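Side-chain contacts in acyl-coenzyme A oxidase acox-1.1 (Caenorhabditis elegans, PDB 5K3H), which catalyses the FAD-dependent desaturation of acyl-CoA with oxygen as electron acceptor, releasing hydrogen peroxide, in the first step of peroxisomal beta-oxidation: residues Q151-M154 with G155-T158; L178-K182 with I183-K187; P190-L193 with G194-N198. All blocks are in the same frame, centred on the assembly; numbering follows the deposited sequence.

Contact 1: Q151-M154 with G155-T158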
ATOM      1  N   GLN B 151      -9.243 -13.178 -21.691  1.00 26.61           N
ATOM      2  CA  GLN B 151      -8.561 -12.345 -22.677  1.00 26.65           C
ATOM      3  C   GLN B 151      -7.060 -12.274 -22.438  1.00 26.26           C
ATOM      4  O   GLN B 151      -6.271 -12.611 -23.332  1.00 27.51           O
ATOM      5  CB  GLN B 151      -9.187 -10.942 -22.685  1.00 27.67           C
ATOM      6  CG  GLN B 151      -8.530  -9.986 -23.639  1.00 29.73           C
ATOM      7  CD  GLN B 151      -9.214  -8.640 -23.617  1.00 31.76           C
ATOM      8  OE1 GLN B 151      -8.587  -7.605 -23.360  1.00 36.00           O
ATOM      9  NE2 GLN B 151     -10.524  -8.646 -23.896  1.00 32.40           N
ATOM     10  N   THR B 152      -6.641 -11.852 -21.254  1.00 26.28           N
ATOM     11  CA  THR B 152      -5.241 -11.546 -21.051  1.00 25.06           C
ATOM     12  C   THR B 152      -4.397 -12.815 -21.073  1.00 24.45           C
ATOM     13  O   THR B 152      -4.818 -13.893 -20.643  1.00 21.73           O
ATOM     14  CB  THR B 152      -5.051 -10.807 -19.735  1.00 25.68           C
ATOM     15  OG1 THR B 152      -5.378 -11.688 -18.667  1.00 27.32           O
ATOM     16  CG2 THR B 152      -5.943  -9.565 -19.676  1.00 25.50           C
ATOM     17  N   GLU B 153      -3.174 -12.658 -21.553  1.00 25.34           N
ATOM     18  CA  GLU B 153      -2.262 -13.762 -21.717  1.00 26.09           C
ATOM     19  C   GLU B 153      -1.030 -13.526 -20.859  1.00 26.21           C
ATOM     20  O   GLU B 153      -0.746 -12.399 -20.446  1.00 25.20           O
ATOM     21  CB  GLU B 153      -1.889 -13.922 -23.184  1.00 25.03           C
ATOM     22  CG  GLU B 153      -3.030 -14.439 -23.999  1.00 24.94           C
ATOM     23  CD  GLU B 153      -2.771 -14.357 -25.474  1.00 24.34           C
ATOM     24  OE1 GLU B 153      -1.632 -13.986 -25.852  1.00 25.03           O
ATOM     25  OE2 GLU B 153      -3.704 -14.657 -26.255  1.00 23.71           O
ATOM     26  N   MET B 154      -0.336 -14.631 -20.566  1.00 20.41           N
ATOM     27  CA  MET B 154       0.896 -14.605 -19.786  1.00 23.30           C
ATOM     28  C   MET B 154       1.855 -13.512 -20.258  1.00 22.22           C
ATOM     29  O   MET B 154       2.340 -12.713 -19.454  1.00 21.96           O
ATOM     30  CB  MET B 154       1.544 -15.995 -19.851  1.00 27.44           C
ATOM     31  CG  MET B 154       3.029 -16.074 -19.531  1.00 33.19           C
ATOM     32  SD  MET B 154       3.385 -16.829 -17.953  1.00 43.01           S
ATOM     33  CE  MET B 154       3.225 -18.538 -18.342  1.00 35.10           C
ATOM     34  N   GLY B 155       2.084 -13.418 -21.561  1.00 24.28           N
ATOM     35  CA  GLY B 155       3.003 -12.455 -22.118  1.00 26.29           C
ATOM     36  C   GLY B 155       2.383 -11.189 -22.641  1.00 27.07           C
ATOM     37  O   GLY B 155       3.106 -10.353 -23.187  1.00 25.96           O
ATOM     38  N   HIS B 156       1.070 -11.037 -22.514  1.00 25.88           N
ATOM     39  CA  HIS B 156       0.415  -9.838 -23.020  1.00 30.16           C
ATOM     40  C   HIS B 156      -0.862  -9.499 -22.267  1.00 33.36           C
ATOM     41  O   HIS B 156      -1.825 -10.265 -22.280  1.00 36.99           O
ATOM     42  CB  HIS B 156       0.099  -9.990 -24.511  1.00 30.96           C
ATOM     43  CG  HIS B 156       1.243 -10.509 -25.325  1.00 32.60           C
ATOM     44  ND1 HIS B 156       2.199  -9.685 -25.875  1.00 32.06           N
ATOM     45  CD2 HIS B 156       1.579 -11.770 -25.686  1.00 33.29           C
ATOM     46  CE1 HIS B 156       3.078 -10.416 -26.539  1.00 30.54           C
ATOM     47  NE2 HIS B 156       2.725 -11.684 -26.438  1.00 31.50           N
ATOM     48  N   GLY B 157      -0.865  -8.342 -21.617  1.00 29.97           N
ATOM     49  CA  GLY B 157      -2.028  -7.902 -20.885  1.00 36.15           C
ATOM     50  C   GLY B 157      -2.813  -6.833 -21.616  1.00 42.32           C
ATOM     51  O   GLY B 157      -4.040  -6.912 -21.745  1.00 46.56           O
ATOM     52  N   THR B 158      -2.090  -5.855 -22.162  1.00 40.62           N
ATOM     53  CA  THR B 158      -2.671  -4.588 -22.603  1.00 48.31           C
ATOM     54  C   THR B 158      -3.303  -4.638 -24.001  1.00 43.87           C
ATOM     55  O   THR B 158      -4.509  -4.411 -24.147  1.00 45.05           O
ATOM     56  CB  THR B 158      -1.587  -3.492 -22.533  1.00 54.25           C
ATOM     57  OG1 THR B 158      -0.597  -3.721 -23.547  1.00 58.42           O
ATOM     58  CG2 THR B 158      -0.897  -3.502 -21.155  1.00 53.86           C
TER

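Contact 2: L178-K182 with I183-K187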
ATOM      1  N   LEU B 178      -8.674 -23.785 -31.878  1.00 26.94           N
ATOM      2  CA  LEU B 178      -8.046 -22.859 -30.941  1.00 26.61           C
ATOM      3  C   LEU B 178      -6.670 -23.393 -30.588  1.00 25.92           C
ATOM      4  O   LEU B 178      -6.498 -24.606 -30.411  1.00 24.89           O
ATOM      5  CB  LEU B 178      -8.893 -22.704 -29.679  1.00 27.31           C
ATOM      6  CG  LEU B 178     -10.014 -21.648 -29.605  1.00 29.03           C
ATOM      7  CD1 LEU B 178     -10.775 -21.502 -30.894  1.00 30.86           C
ATOM      8  CD2 LEU B 178     -10.995 -22.052 -28.505  1.00 29.80           C
ATOM      9  N   HIS B 179      -5.675 -22.503 -30.520  1.00 24.35           N
ATOM     10  CA  HIS B 179      -4.340 -23.003 -30.226  1.00 25.31           C
ATOM     11  C   HIS B 179      -3.519 -22.016 -29.411  1.00 25.44           C
ATOM     12  O   HIS B 179      -3.553 -20.804 -29.649  1.00 27.03           O
ATOM     13  CB  HIS B 179      -3.585 -23.345 -31.509  1.00 25.33           C
ATOM     14  CG  HIS B 179      -2.356 -24.156 -31.269  1.00 25.91           C
ATOM     15  ND1 HIS B 179      -2.389 -25.392 -30.661  1.00 26.95           N
ATOM     16  CD2 HIS B 179      -1.053 -23.896 -31.527  1.00 25.90           C
ATOM     17  CE1 HIS B 179      -1.160 -25.863 -30.560  1.00 25.86           C
ATOM     18  NE2 HIS B 179      -0.331 -24.974 -31.078  1.00 26.49           N
ATOM     19  N   THR B 180      -2.756 -22.551 -28.469  1.00 25.85           N
ATOM     20  CA  THR B 180      -1.828 -21.751 -27.677  1.00 24.70           C
ATOM     21  C   THR B 180      -0.413 -22.105 -28.117  1.00 25.94           C
ATOM     22  O   THR B 180       0.134 -23.136 -27.686  1.00 24.52           O
ATOM     23  CB  THR B 180      -2.028 -22.027 -26.185  1.00 24.11           C
ATOM     24  OG1 THR B 180      -3.388 -21.750 -25.842  1.00 23.19           O
ATOM     25  CG2 THR B 180      -1.116 -21.163 -25.332  1.00 24.18           C
ATOM     26  N   PRO B 181       0.207 -21.324 -29.007  1.00 25.12           N
ATOM     27  CA  PRO B 181       1.475 -21.776 -29.589  1.00 26.18           C
ATOM     28  C   PRO B 181       2.644 -21.754 -28.620  1.00 28.58           C
ATOM     29  O   PRO B 181       3.510 -22.630 -28.716  1.00 29.35           O
ATOM     30  CB  PRO B 181       1.685 -20.817 -30.767  1.00 24.94           C
ATOM     31  CG  PRO B 181       0.862 -19.639 -30.491  1.00 25.31           C
ATOM     32  CD  PRO B 181      -0.322 -20.123 -29.684  1.00 25.42           C
ATOM     33  N   LYS B 182       2.646 -20.879 -27.619  1.00 27.59           N
ATOM     34  CA  LYS B 182       3.770 -20.776 -26.697  1.00 28.19           C
ATOM     35  C   LYS B 182       3.261 -20.581 -25.292  1.00 26.72           C
ATOM     36  O   LYS B 182       2.078 -20.302 -25.063  1.00 24.42           O
ATOM     37  CB  LYS B 182       4.692 -19.584 -26.941  1.00 32.55           C
ATOM     38  CG  LYS B 182       5.520 -19.577 -28.151  1.00 39.49           C
ATOM     39  CD  LYS B 182       6.418 -18.341 -28.095  1.00 45.63           C
ATOM     40  CE  LYS B 182       5.688 -17.048 -28.442  1.00 49.48           C
ATOM     41  NZ  LYS B 182       6.629 -15.877 -28.407  1.00 52.93           N
ATOM     42  N   ILE B 183       4.197 -20.733 -24.351  1.00 28.73           N
ATOM     43  CA  ILE B 183       3.913 -20.500 -22.938  1.00 29.80           C
ATOM     44  C   ILE B 183       3.330 -19.108 -22.732  1.00 26.02           C
ATOM     45  O   ILE B 183       2.321 -18.945 -22.036  1.00 24.43           O
ATOM     46  CB  ILE B 183       5.185 -20.716 -22.094  1.00 34.68           C
ATOM     47  CG1 ILE B 183       4.879 -20.577 -20.606  1.00 36.81           C
ATOM     48  CG2 ILE B 183       6.316 -19.774 -22.506  1.00 36.13           C
ATOM     49  CD1 ILE B 183       5.939 -21.206 -19.713  1.00 39.08           C
ATOM     50  N   THR B 184       3.917 -18.091 -23.379  1.00 26.97           N
ATOM     51  CA  THR B 184       3.474 -16.711 -23.201  1.00 25.98           C
ATOM     52  C   THR B 184       2.078 -16.460 -23.762  1.00 25.83           C
ATOM     53  O   THR B 184       1.519 -15.381 -23.517  1.00 26.43           O
ATOM     54  CB  THR B 184       4.455 -15.719 -23.859  1.00 26.18           C
ATOM     55  OG1 THR B 184       4.623 -16.035 -25.247  1.00 26.92           O
ATOM     56  CG2 THR B 184       5.808 -15.731 -23.172  1.00 25.53           C
ATOM     57  N   ALA B 185       1.527 -17.414 -24.527  1.00 24.82           N
ATOM     58  CA  ALA B 185       0.199 -17.336 -25.121  1.00 24.34           C
ATOM     59  C   ALA B 185      -0.882 -17.902 -24.220  1.00 23.80           C
ATOM     60  O   ALA B 185      -2.065 -17.770 -24.546  1.00 23.41           O
ATOM     61  CB  ALA B 185       0.158 -18.063 -26.466  1.00 24.75           C
ATOM     62  N   LEU B 186      -0.515 -18.567 -23.132  1.00 22.76           N
ATOM     63  CA  LEU B 186      -1.507 -19.005 -22.170  1.00 24.05           C
ATOM     64  C   LEU B 186      -2.412 -17.845 -21.816  1.00 23.07           C
ATOM     65  O   LEU B 186      -1.937 -16.724 -21.632  1.00 22.44           O
ATOM     66  CB  LEU B 186      -0.834 -19.515 -20.897  1.00 25.11           C
ATOM     67  CG  LEU B 186      -0.118 -20.863 -20.894  1.00 26.31           C
ATOM     68  CD1 LEU B 186       0.811 -20.962 -19.697  1.00 26.83           C
ATOM     69  CD2 LEU B 186      -1.115 -22.054 -20.949  1.00 26.49           C
ATOM     70  N   LYS B 187      -3.718 -18.088 -21.779  1.00 22.24           N
ATOM     71  CA  LYS B 187      -4.566 -17.176 -21.034  1.00 22.99           C
ATOM     72  C   LYS B 187      -4.106 -17.216 -19.583  1.00 22.87           C
ATOM     73  O   LYS B 187      -3.756 -18.281 -19.069  1.00 21.72           O
ATOM     74  CB  LYS B 187      -6.045 -17.557 -21.165  1.00 23.43           C
ATOM     75  CG  LYS B 187      -6.589 -17.483 -22.592  1.00 23.21           C
ATOM     76  CD  LYS B 187      -6.117 -16.203 -23.234  1.00 23.99           C
ATOM     77  CE  LYS B 187      -6.835 -15.871 -24.535  1.00 24.38           C
ATOM     78  NZ  LYS B 187      -6.320 -14.586 -25.090  1.00 23.91           N
TER

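Contact 3: P190-L193 with G194-N198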
ATOM      1  N   PRO B 190      -7.584 -14.420 -15.947  1.00 20.97           N
ATOM      2  CA  PRO B 190      -9.060 -14.390 -15.896  1.00 20.73           C
ATOM      3  C   PRO B 190      -9.605 -14.969 -14.603  1.00 21.29           C
ATOM      4  O   PRO B 190      -9.239 -16.071 -14.189  1.00 20.64           O
ATOM      5  CB  PRO B 190      -9.475 -15.235 -17.100  1.00 20.98           C
ATOM      6  CG  PRO B 190      -8.375 -15.044 -18.074  1.00 20.63           C
ATOM      7  CD  PRO B 190      -7.132 -14.973 -17.242  1.00 20.84           C
ATOM      8  N   GLY B 191     -10.467 -14.196 -13.946  1.00 22.15           N
ATOM      9  CA  GLY B 191     -10.984 -14.603 -12.653  1.00 22.56           C
ATOM     10  C   GLY B 191     -11.898 -15.804 -12.786  1.00 23.76           C
ATOM     11  O   GLY B 191     -12.575 -15.983 -13.803  1.00 24.54           O
ATOM     12  N   ASN B 192     -11.846 -16.683 -11.783  1.00 23.90           N
ATOM     13  CA  ASN B 192     -12.684 -17.876 -11.685  1.00 24.42           C
ATOM     14  C   ASN B 192     -12.476 -18.847 -12.845  1.00 24.54           C
ATOM     15  O   ASN B 192     -13.308 -19.740 -13.060  1.00 25.01           O
ATOM     16  CB  ASN B 192     -14.156 -17.496 -11.558  1.00 24.73           C
ATOM     17  CG  ASN B 192     -14.400 -16.622 -10.364  1.00 24.35           C
ATOM     18  OD1 ASN B 192     -14.980 -15.543 -10.480  1.00 24.49           O
ATOM     19  ND2 ASN B 192     -13.932 -17.067  -9.204  1.00 23.68           N
ATOM     20  N   LEU B 193     -11.393 -18.665 -13.610  1.00 24.92           N
ATOM     21  CA  LEU B 193     -11.065 -19.512 -14.747  1.00 24.29           C
ATOM     22  C   LEU B 193     -10.336 -20.783 -14.332  1.00 24.68           C
ATOM     23  O   LEU B 193     -10.410 -21.796 -15.040  1.00 25.89           O
ATOM     24  CB  LEU B 193     -10.198 -18.735 -15.746  1.00 23.54           C
ATOM     25  CG  LEU B 193      -9.632 -19.528 -16.935  1.00 23.05           C
ATOM     26  CD1 LEU B 193     -10.749 -20.134 -17.786  1.00 22.99           C
ATOM     27  CD2 LEU B 193      -8.697 -18.677 -17.810  1.00 23.26           C
ATOM     28  N   GLY B 194      -9.617 -20.750 -13.213  1.00 24.85           N
ATOM     29  CA  GLY B 194      -8.698 -21.834 -12.914  1.00 24.57           C
ATOM     30  C   GLY B 194      -9.397 -23.107 -12.488  1.00 25.10           C
ATOM     31  O   GLY B 194      -8.983 -24.208 -12.868  1.00 26.14           O
ATOM     32  N   LYS B 195     -10.450 -22.976 -11.676  1.00 28.38           N
ATOM     33  CA  LYS B 195     -11.076 -24.124 -11.030  1.00 27.73           C
ATOM     34  C   LYS B 195     -12.601 -24.155 -11.115  1.00 27.57           C
ATOM     35  O   LYS B 195     -13.187 -25.241 -11.177  1.00 27.90           O
ATOM     36  CB  LYS B 195     -10.654 -24.156  -9.560  1.00 27.38           C
ATOM     37  CG  LYS B 195      -9.190 -24.443  -9.371  1.00 27.55           C
ATOM     38  CD  LYS B 195      -8.887 -25.824  -9.952  1.00 28.23           C
ATOM     39  CE  LYS B 195      -7.406 -26.096 -10.058  1.00 28.15           C
ATOM     40  NZ  LYS B 195      -7.108 -27.481 -10.544  1.00 27.59           N
ATOM     41  N   SER B 196     -13.250 -22.984 -11.155  1.00 27.91           N
ATOM     42  CA  SER B 196     -14.701 -22.871 -11.003  1.00 28.10           C
ATOM     43  C   SER B 196     -15.443 -22.953 -12.329  1.00 28.43           C
ATOM     44  O   SER B 196     -16.487 -23.612 -12.416  1.00 29.32           O
ATOM     45  CB  SER B 196     -15.078 -21.542 -10.330  1.00 27.77           C
ATOM     46  OG  SER B 196     -14.504 -21.405  -9.041  1.00 28.41           O
ATOM     47  N   SER B 197     -14.952 -22.263 -13.354  1.00 27.39           N
ATOM     48  CA  SER B 197     -15.700 -22.146 -14.594  1.00 28.09           C
ATOM     49  C   SER B 197     -15.638 -23.430 -15.412  1.00 27.76           C
ATOM     50  O   SER B 197     -14.611 -24.114 -15.454  1.00 26.42           O
ATOM     51  CB  SER B 197     -15.165 -20.970 -15.416  1.00 28.11           C
ATOM     52  OG  SER B 197     -15.428 -19.746 -14.759  1.00 27.98           O
ATOM     53  N   ASN B 198     -16.749 -23.763 -16.062  1.00 27.93           N
ATOM     54  CA  ASN B 198     -16.725 -24.801 -17.078  1.00 28.88           C
ATOM     55  C   ASN B 198     -16.883 -24.259 -18.488  1.00 29.08           C
ATOM     56  O   ASN B 198     -16.676 -25.008 -19.446  1.00 29.04           O
ATOM     57  CB  ASN B 198     -17.783 -25.889 -16.795  1.00 29.14           C
ATOM     58  CG  ASN B 198     -19.139 -25.338 -16.376  1.00 29.60           C
ATOM     59  OD1 ASN B 198     -19.506 -24.197 -16.659  1.00 28.36           O
ATOM     60  ND2 ASN B 198     -19.887 -26.164 -15.673  1.00 32.47           N
TER
HETATM   61  O   HOH W   1     -11.885 -23.685 -14.350  1.00 26.07           O

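Contact 1: Q151-M154 with G155-T158
Glu153 and His156 form an antiparallel hydrogen-bonded pair that closes a type I beta turn, with Met154 and Gly155 at its two corners. The evidence is two reciprocal backbone bonds. Glu153 N donates to His156 O at 2.8 Å with an N-H...O angle of 163°, and His156 N donates to Glu153 O at 3.1 Å. The bridge is a single one, so this is a tight reversal of the loop after strand 147-150, not a long hairpin. The two side chains cross at a slant beside this bridge: Glu153 CG (chi1 -71°) and His156 CG each lie beside their own backbone N, trans to the carbonyl carbon, which sets carboxylate and ring near each other. Glu153 OE1 comes 3.9 Å from His156 CD2, the two planes 75° apart, while the carboxylate's polar partners are Lys187 in a salt bridge and Glu164 N and Thr165 OG1 in hydrogen bonds. Gly155 meets the other chain, its O accepting from Gln322 NE2 of the second subunit, while nearby Gln151, Thr152, Gly157 and Thr158 belong to the FAD site shared by the dimer. Between two of these residues, the methyl Thr152 CG2 lies 3.9 Å from Gly157 O.

Contact 2: L178-K182 with I183-K187
Thr180 meets Ala185 through its methyl branch: with OG1 beside the backbone N (chi1 -57°), CG2 is set trans to that nitrogen and reaches over the following turn. There CG2 lies 3.5 Å from Ala185 CB and equally close, 3.5 Å, to Leu186 N, while the hydroxyl is engaged with Phe255 N. Pro181 adds its ring carbon CD, 3.9 Å from Ala185 CB. The small alanine is thus covered by two apolar carbons, and its methyl also comes within 3.3 Å of Lys182 O.

That same oxygen holds the backbone. Ala185 N donates to Lys182 O at 3.0 Å, but the donor stands 63° out of the carbonyl plane, so the bond does not follow a lone pair. The next bond, Leu186 N to Ile183 O at 3.1 Å, continues the pattern of donor to acceptor three residues back.

On the outer flank Lys182 and Thr184 run side by side in the same direction. The lysine chain bends at chi3 (-77°), which lays CE 3.5 Å from Thr184 OG1. The two chains touch alongside; the threonine hydroxyl is hydrogen-bonded to Glu164 OE1, with which Lys182 NZ makes a long, weak ion pair. Ile183 and Thr184 pack on Tyr637 of the second subunit. Successive bonds three residues apart identify a short 3-10 turn, here carrying the chain from strand 175-179 to strand 187-188 in the beta domain characteristic of acyl-CoA oxidases and dehydrogenases.

Contact 3: P190-L193 with G194-N198
Ser197 grips Asn192 O twice, and this is the tight part of the contact. Its OG donates to the carbonyl oxygen at 2.7 Å, and its backbone N donates to the same atom at 3.0 Å. The two donors approach differently: the N lies almost on the extension of the carbonyl bond, whereas OG stands 50° out of the carbonyl plane. With OG beside the serine's own N (chi1 -67°), hydroxyl and N-H point to the same acceptor. Ser197 CB is drawn to 3.2 Å from Asn192 O, and Ser196 CB adds a looser approach at 3.7 Å. With an alanine in place of Ser197, Asn192 O would probably lose its hydroxyl donor and be left with the backbone bond alone, making the closure of the loop less firm.

The N-H of Ser197 bonding to the carbonyl five residues back defines a pi-turn. It overlaps a type II beta turn from Pro190 to Leu193, sharing Asn192 and Leu193 with it; that turn's own closing bond, Leu193 N to Pro190 O, is weak at 3.4 Å. Asn192 takes the third position of the beta turn with a positive phi of 61°, and its amide is fixed by Asp249, Asn111 O and Leu115 N. Gly191, in the second position, belongs to the FAD site.

The looser part is bridged by a single water. It donates to Leu193 O, at a distance short enough to be doubtful in detail, and to Ser197 O at 3.0 Å, linking carbonyls that do not touch. The CB of Lys195 points away from Pro190-Leu193, and its NZ bonds to Thr652 O of the second subunit.

Contacts 1 and 3 are buried and both contain residues of the FAD site; contact 2 is only partly buried, with Pro181 and Lys182 exposed. All three are local turns in loops that join strands of the beta domain, and all reach the second subunit. Their chemistry differs: a reciprocal backbone pair in contact 1, methyl packing over a 3-10 turn in contact 2, and a doubly bonded carbonyl with a bridging water in contact 3. Contacts 1 and 2 interlock directly, Lys187 NZ lying 2.6 Å from Gln151 O and Gly155 N 2.8 Å from Thr184 O. Contact 3 meets contact 1 more lightly, through Pro190 packing near Thr152, and adjoins contact 2 only through nearness in sequence.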